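Local coordinates for major capsid protein (Faustovirus, PDB 5J7O) that forms, as trimers of double jelly-roll subunits, a capsid shell of this large double-stranded DNA virus, at residues K441-P453 / G565-T577. Sequence-based numbering, arbitrary orientation.
Sequences KWPVEFIYLGLRP and GALFLNFCLYPGT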
loop_
_atom_site.group_PDB
_atom_site.type_symbol
_atom_site.label_atom_id
_atom_site.label_comp_id
_atom_site.label_asym_id
_atom_site.label_seq_id
_atom_site.Cartn_x
_atom_site.Cartn_y
_atom_site.Cartn_z
ATOM N N LYS B 441 -24.055 3.261 -30.089
ATOM C CA LYS B 441 -24.759 2.609 -31.183
ATOM C C LYS B 441 -24.946 1.111 -30.994
ATOM O O LYS B 441 -25.797 0.527 -31.676
ATOM C CB LYS B 441 -24.020 2.828 -32.515
ATOM C CG LYS B 441 -24.309 4.151 -33.205
ATOM C CD LYS B 441 -23.477 5.283 -32.631
ATOM C CE LYS B 441 -23.625 6.545 -33.465
ATOM N NZ LYS B 441 -22.739 7.637 -32.981
ATOM N N TRP B 442 -24.195 0.481 -30.104
ATOM C CA TRP B 442 -24.109 -0.966 -29.977
ATOM C C TRP B 442 -24.370 -1.363 -28.536
ATOM O O TRP B 442 -24.459 -0.503 -27.654
ATOM C CB TRP B 442 -22.720 -1.434 -30.445
ATOM C CG TRP B 442 -22.449 -1.069 -31.871
ATOM C CD1 TRP B 442 -23.357 -1.013 -32.887
ATOM C CD2 TRP B 442 -21.191 -0.681 -32.436
ATOM N NE1 TRP B 442 -22.742 -0.626 -34.051
ATOM C CE2 TRP B 442 -21.412 -0.415 -33.802
ATOM C CE3 TRP B 442 -19.898 -0.538 -31.922
ATOM C CZ2 TRP B 442 -20.390 -0.015 -34.660
ATOM C CZ3 TRP B 442 -18.885 -0.140 -32.775
ATOM C CH2 TRP B 442 -19.137 0.118 -34.129
ATOM N N PRO B 443 -24.532 -2.662 -28.259
ATOM C CA PRO B 443 -24.749 -3.087 -26.868
ATOM C C PRO B 443 -23.620 -2.617 -25.964
ATOM O O PRO B 443 -22.443 -2.732 -26.304
ATOM C CB PRO B 443 -24.794 -4.613 -26.967
ATOM C CG PRO B 443 -25.261 -4.875 -28.335
ATOM C CD PRO B 443 -24.656 -3.801 -29.187
ATOM N N VAL B 444 -23.993 -2.083 -24.805
ATOM C CA VAL B 444 -23.049 -1.487 -23.867
ATOM C C VAL B 444 -22.922 -2.396 -22.654
ATOM O O VAL B 444 -23.928 -2.756 -22.030
ATOM C CB VAL B 444 -23.488 -0.074 -23.448
ATOM C CG1 VAL B 444 -22.509 0.504 -22.440
ATOM C CG2 VAL B 444 -23.605 0.827 -24.669
ATOM N N GLU B 445 -21.684 -2.765 -22.321
ATOM C CA GLU B 445 -21.423 -3.519 -21.100
ATOM C C GLU B 445 -21.407 -2.604 -19.882
ATOM O O GLU B 445 -22.074 -2.877 -18.878
ATOM C CB GLU B 445 -20.094 -4.267 -21.213
ATOM C CG GLU B 445 -20.120 -5.487 -22.110
ATOM C CD GLU B 445 -18.818 -6.262 -22.054
ATOM O OE1 GLU B 445 -17.752 -5.657 -22.296
ATOM O OE2 GLU B 445 -18.858 -7.473 -21.751
ATOM N N PHE B 446 -20.642 -1.517 -19.953
ATOM C CA PHE B 446 -20.554 -0.560 -18.859
ATOM C C PHE B 446 -20.032 0.760 -19.408
ATOM O O PHE B 446 -19.634 0.859 -20.571
ATOM C CB PHE B 446 -19.670 -1.082 -17.721
ATOM C CG PHE B 446 -18.425 -1.779 -18.187
ATOM C CD1 PHE B 446 -18.405 -3.156 -18.346
ATOM C CD2 PHE B 446 -17.271 -1.063 -18.456
ATOM C CE1 PHE B 446 -17.262 -3.803 -18.772
ATOM C CE2 PHE B 446 -16.123 -1.706 -18.881
ATOM C CZ PHE B 446 -16.120 -3.077 -19.038
ATOM N N ILE B 447 -20.046 1.780 -18.551
ATOM C CA ILE B 447 -19.691 3.143 -18.938
ATOM C C ILE B 447 -18.854 3.771 -17.831
ATOM O O ILE B 447 -19.273 3.796 -16.669
ATOM C CB ILE B 447 -20.941 4.007 -19.208
ATOM C CG1 ILE B 447 -21.792 3.405 -20.328
ATOM C CG2 ILE B 447 -20.543 5.437 -19.547
ATOM C CD1 ILE B 447 -23.078 4.158 -20.597
ATOM N N TYR B 448 -17.677 4.282 -18.189
ATOM C CA TYR B 448 -16.901 5.111 -17.276
ATOM C C TYR B 448 -17.430 6.540 -17.334
ATOM O O TYR B 448 -17.642 7.085 -18.422
ATOM C CB TYR B 448 -15.416 5.085 -17.639
ATOM C CG TYR B 448 -14.809 3.707 -17.798
ATOM C CD1 TYR B 448 -14.570 3.178 -19.060
ATOM C CD2 TYR B 448 -14.456 2.945 -16.692
ATOM C CE1 TYR B 448 -14.006 1.925 -19.217
ATOM C CE2 TYR B 448 -13.893 1.688 -16.838
ATOM C CZ TYR B 448 -13.670 1.184 -18.104
ATOM O OH TYR B 448 -13.109 -0.063 -18.259
ATOM N N LEU B 449 -17.645 7.149 -16.168
ATOM C CA LEU B 449 -18.273 8.461 -16.094
ATOM C C LEU B 449 -17.452 9.405 -15.227
ATOM O O LEU B 449 -16.818 8.991 -14.250
ATOM C CB LEU B 449 -19.704 8.365 -15.542
ATOM C CG LEU B 449 -20.509 9.667 -15.513
ATOM C CD1 LEU B 449 -20.720 10.202 -16.923
ATOM C CD2 LEU B 449 -21.839 9.478 -14.800
ATOM N N GLY B 450 -17.476 10.681 -15.596
ATOM C CA GLY B 450 -16.829 11.715 -14.814
ATOM C C GLY B 450 -17.266 13.086 -15.278
ATOM O O GLY B 450 -17.708 13.267 -16.417
ATOM N N LEU B 451 -17.143 14.052 -14.368
ATOM C CA LEU B 451 -17.446 15.459 -14.642
ATOM C C LEU B 451 -16.197 16.251 -14.265
ATOM O O LEU B 451 -16.056 16.708 -13.129
ATOM C CB LEU B 451 -18.680 15.924 -13.869
ATOM C CG LEU B 451 -19.231 17.316 -14.189
ATOM C CD1 LEU B 451 -19.601 17.432 -15.659
ATOM C CD2 LEU B 451 -20.429 17.637 -13.310
ATOM N N ARG B 452 -15.290 16.406 -15.228
ATOM C CA ARG B 452 -13.972 16.962 -14.960
ATOM C C ARG B 452 -13.993 18.476 -15.128
ATOM O O ARG B 452 -14.386 18.962 -16.197
ATOM C CB ARG B 452 -12.941 16.352 -15.894
ATOM C CG ARG B 452 -11.586 17.034 -15.855
ATOM C CD ARG B 452 -10.976 17.098 -17.243
ATOM N NE ARG B 452 -10.009 16.034 -17.485
ATOM C CZ ARG B 452 -9.481 15.768 -18.674
ATOM N NH1 ARG B 452 -9.839 16.482 -19.733
ATOM N NH2 ARG B 452 -8.601 14.787 -18.807
ATOM N N PRO B 453 -13.585 19.248 -14.120
ATOM C CA PRO B 453 -13.545 20.706 -14.280
ATOM C C PRO B 453 -12.589 21.108 -15.393
ATOM O O PRO B 453 -11.494 20.556 -15.526
ATOM C CB PRO B 453 -13.057 21.202 -12.913
ATOM C CG PRO B 453 -13.336 20.077 -11.968
ATOM C CD PRO B 453 -13.170 18.826 -12.772
ATOM N N GLY B 565 -14.010 11.208 -8.252
ATOM C CA GLY B 565 -14.937 11.526 -9.317
ATOM C C GLY B 565 -15.087 10.461 -10.377
ATOM O O GLY B 565 -15.693 10.731 -11.421
ATOM N N ALA B 566 -14.561 9.261 -10.150
ATOM C CA ALA B 566 -14.626 8.181 -11.126
ATOM C C ALA B 566 -15.834 7.302 -10.825
ATOM O O ALA B 566 -15.903 6.675 -9.764
ATOM C CB ALA B 566 -13.338 7.359 -11.107
ATOM N N LEU B 567 -16.777 7.252 -11.762
ATOM C CA LEU B 567 -18.000 6.481 -11.598
ATOM C C LEU B 567 -18.071 5.384 -12.652
ATOM O O LEU B 567 -17.598 5.550 -13.781
ATOM C CB LEU B 567 -19.243 7.377 -11.679
ATOM C CG LEU B 567 -19.619 8.143 -10.406
ATOM C CD1 LEU B 567 -18.631 9.261 -10.097
ATOM C CD2 LEU B 567 -21.030 8.691 -10.508
ATOM N N PHE B 568 -18.672 4.261 -12.268
ATOM C CA PHE B 568 -18.715 3.053 -13.087
ATOM C C PHE B 568 -20.164 2.592 -13.180
ATOM O O PHE B 568 -20.714 2.070 -12.204
ATOM C CB PHE B 568 -17.820 1.965 -12.485
ATOM C CG PHE B 568 -17.651 0.751 -13.357
ATOM C CD1 PHE B 568 -18.525 -0.319 -13.256
ATOM C CD2 PHE B 568 -16.603 0.670 -14.260
ATOM C CE1 PHE B 568 -18.367 -1.440 -14.047
ATOM C CE2 PHE B 568 -16.441 -0.451 -15.056
ATOM C CZ PHE B 568 -17.324 -1.506 -14.948
ATOM N N LEU B 569 -20.784 2.790 -14.343
ATOM C CA LEU B 569 -22.169 2.390 -14.573
ATOM C C LEU B 569 -22.169 1.000 -15.202
ATOM O O LEU B 569 -21.860 0.852 -16.387
ATOM C CB LEU B 569 -22.883 3.394 -15.475
ATOM C CG LEU B 569 -22.634 4.892 -15.276
ATOM C CD1 LEU B 569 -23.396 5.696 -16.320
ATOM C CD2 LEU B 569 -23.020 5.337 -13.881
ATOM N N ASN B 570 -22.535 -0.012 -14.422
ATOM C CA ASN B 570 -22.411 -1.402 -14.841
ATOM C C ASN B 570 -23.739 -1.944 -15.355
ATOM O O ASN B 570 -24.803 -1.646 -14.803
ATOM C CB ASN B 570 -21.909 -2.270 -13.685
ATOM C CG ASN B 570 -21.669 -3.707 -14.098
ATOM O OD1 ASN B 570 -21.519 -4.012 -15.281
ATOM N ND2 ASN B 570 -21.626 -4.602 -13.118
ATOM N N PHE B 571 -23.665 -2.755 -16.415
ATOM C CA PHE B 571 -24.838 -3.400 -16.991
ATOM C C PHE B 571 -24.615 -4.886 -17.250
ATOM O O PHE B 571 -25.482 -5.535 -17.849
ATOM C CB PHE B 571 -25.253 -2.704 -18.292
ATOM C CG PHE B 571 -25.386 -1.217 -18.165
ATOM C CD1 PHE B 571 -26.513 -0.655 -17.588
ATOM C CD2 PHE B 571 -24.383 -0.378 -18.622
ATOM C CE1 PHE B 571 -26.638 0.715 -17.472
ATOM C CE2 PHE B 571 -24.503 0.992 -18.508
ATOM C CZ PHE B 571 -25.632 1.540 -17.932
ATOM N N CYS B 572 -23.481 -5.436 -16.827
ATOM C CA CYS B 572 -23.200 -6.857 -16.954
ATOM C C CYS B 572 -22.814 -7.415 -15.591
ATOM O O CYS B 572 -22.488 -6.672 -14.662
ATOM C CB CYS B 572 -22.082 -7.128 -17.971
ATOM S SG CYS B 572 -20.468 -6.472 -17.497
ATOM N N LEU B 573 -22.855 -8.743 -15.481
ATOM C CA LEU B 573 -22.553 -9.385 -14.207
ATOM C C LEU B 573 -21.056 -9.495 -13.953
ATOM O O LEU B 573 -20.629 -9.482 -12.793
ATOM C CB LEU B 573 -23.189 -10.774 -14.149
ATOM C CG LEU B 573 -24.703 -10.830 -13.946
ATOM C CD1 LEU B 573 -25.182 -12.272 -13.923
ATOM C CD2 LEU B 573 -25.094 -10.111 -12.664
ATOM N N TYR B 574 -20.247 -9.604 -15.003
ATOM C CA TYR B 574 -18.810 -9.844 -14.863
ATOM C C TYR B 574 -18.037 -8.932 -15.803
ATOM O O TYR B 574 -17.491 -9.376 -16.821
ATOM C CB TYR B 574 -18.487 -11.317 -15.119
ATOM C CG TYR B 574 -19.309 -12.244 -14.259
ATOM C CD1 TYR B 574 -18.998 -12.431 -12.920
ATOM C CD2 TYR B 574 -20.408 -12.915 -14.778
ATOM C CE1 TYR B 574 -19.750 -13.268 -12.123
ATOM C CE2 TYR B 574 -21.167 -13.755 -13.988
ATOM C CZ TYR B 574 -20.833 -13.928 -12.662
ATOM O OH TYR B 574 -21.585 -14.765 -11.869
ATOM N N PRO B 575 -17.959 -7.641 -15.482
ATOM C CA PRO B 575 -17.105 -6.738 -16.269
ATOM C C PRO B 575 -15.648 -7.161 -16.175
ATOM O O PRO B 575 -15.090 -7.297 -15.083
ATOM C CB PRO B 575 -17.351 -5.369 -15.621
ATOM C CG PRO B 575 -17.818 -5.681 -14.241
ATOM C CD PRO B 575 -18.610 -6.947 -14.358
ATOM N N GLY B 576 -15.036 -7.382 -17.334
ATOM C CA GLY B 576 -13.660 -7.847 -17.419
ATOM C C GLY B 576 -13.491 -9.240 -17.988
ATOM O O GLY B 576 -12.347 -9.648 -18.251
ATOM N N THR B 577 -14.565 -9.998 -18.187
ATOM C CA THR B 577 -14.494 -11.335 -18.752
ATOM C C THR B 577 -14.940 -11.313 -20.209
ATOM O O THR B 577 -15.738 -10.469 -20.621
ATOM C CB THR B 577 -15.364 -12.310 -17.957
ATOM O OG1 THR B 577 -16.711 -11.827 -17.920
ATOM C CG2 THR B 577 -14.841 -12.444 -16.534
HETATM O O HOH W 1 -16.650 -7.322 -20.059
HETATM O O HOH W 2 -16.640 13.321 -11.707
#
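Phe446 and Phe568 form the apolar centre, with CZ of Phe568 lying 3.4 Å from Phe446 CG, over one ring face but displaced toward its rim. The two planes differ by 28° and are slid apart, so overlap is slight. With CG placed between its backbone N and carbonyl carbon (chi1 41°), the Phe446 ring is also brought beside Pro575, whose CB is 3.5 Å from Phe446 CE1, and Cys572 SG reaches the ring edge. Tyr448 lies alongside Phe568, pointing the same way, and puts CE2 at the phenylalanine's edge; Phe212 of helix 203-212 meets both rings. On the opposite face of the sheet Ile447 and Leu449 pack against Leu569 and Leu567, while Ile447 CD1 touches the rim of the Phe571 ring.

Between these layers the strands run antiparallel, joined by reciprocal backbone hydrogen bonds in the Ile447–Leu569 and Leu449–Leu567 pairs; the straightest runs from Leu569 N to Ile447 O (3.0 Å, 171°). Where the chain turns at Glu445, its carbonyl O still accepts from Phe571 N at 2.9 Å. At the strand's end Asn570 OD1 accepts a hydrogen bond from Cys572 N (2.9 Å), an Asx turn. At the polar edge, water 1 donates weakly to Glu445 OE2 and accepts from Gly576 N, while that carboxylate also forms a salt bridge with Arg419. At the other end water 2 bridges Leu451 N and Gly565 O, each at 2.8 Å.

Strand 567-570, outermost in its four-stranded jelly-roll sheet within this chain, thus pairs its backbone polar groups with strand 444-453 between aromatic and aliphatic layers; Arg419 probably stabilises the buried Glu445 carboxylate.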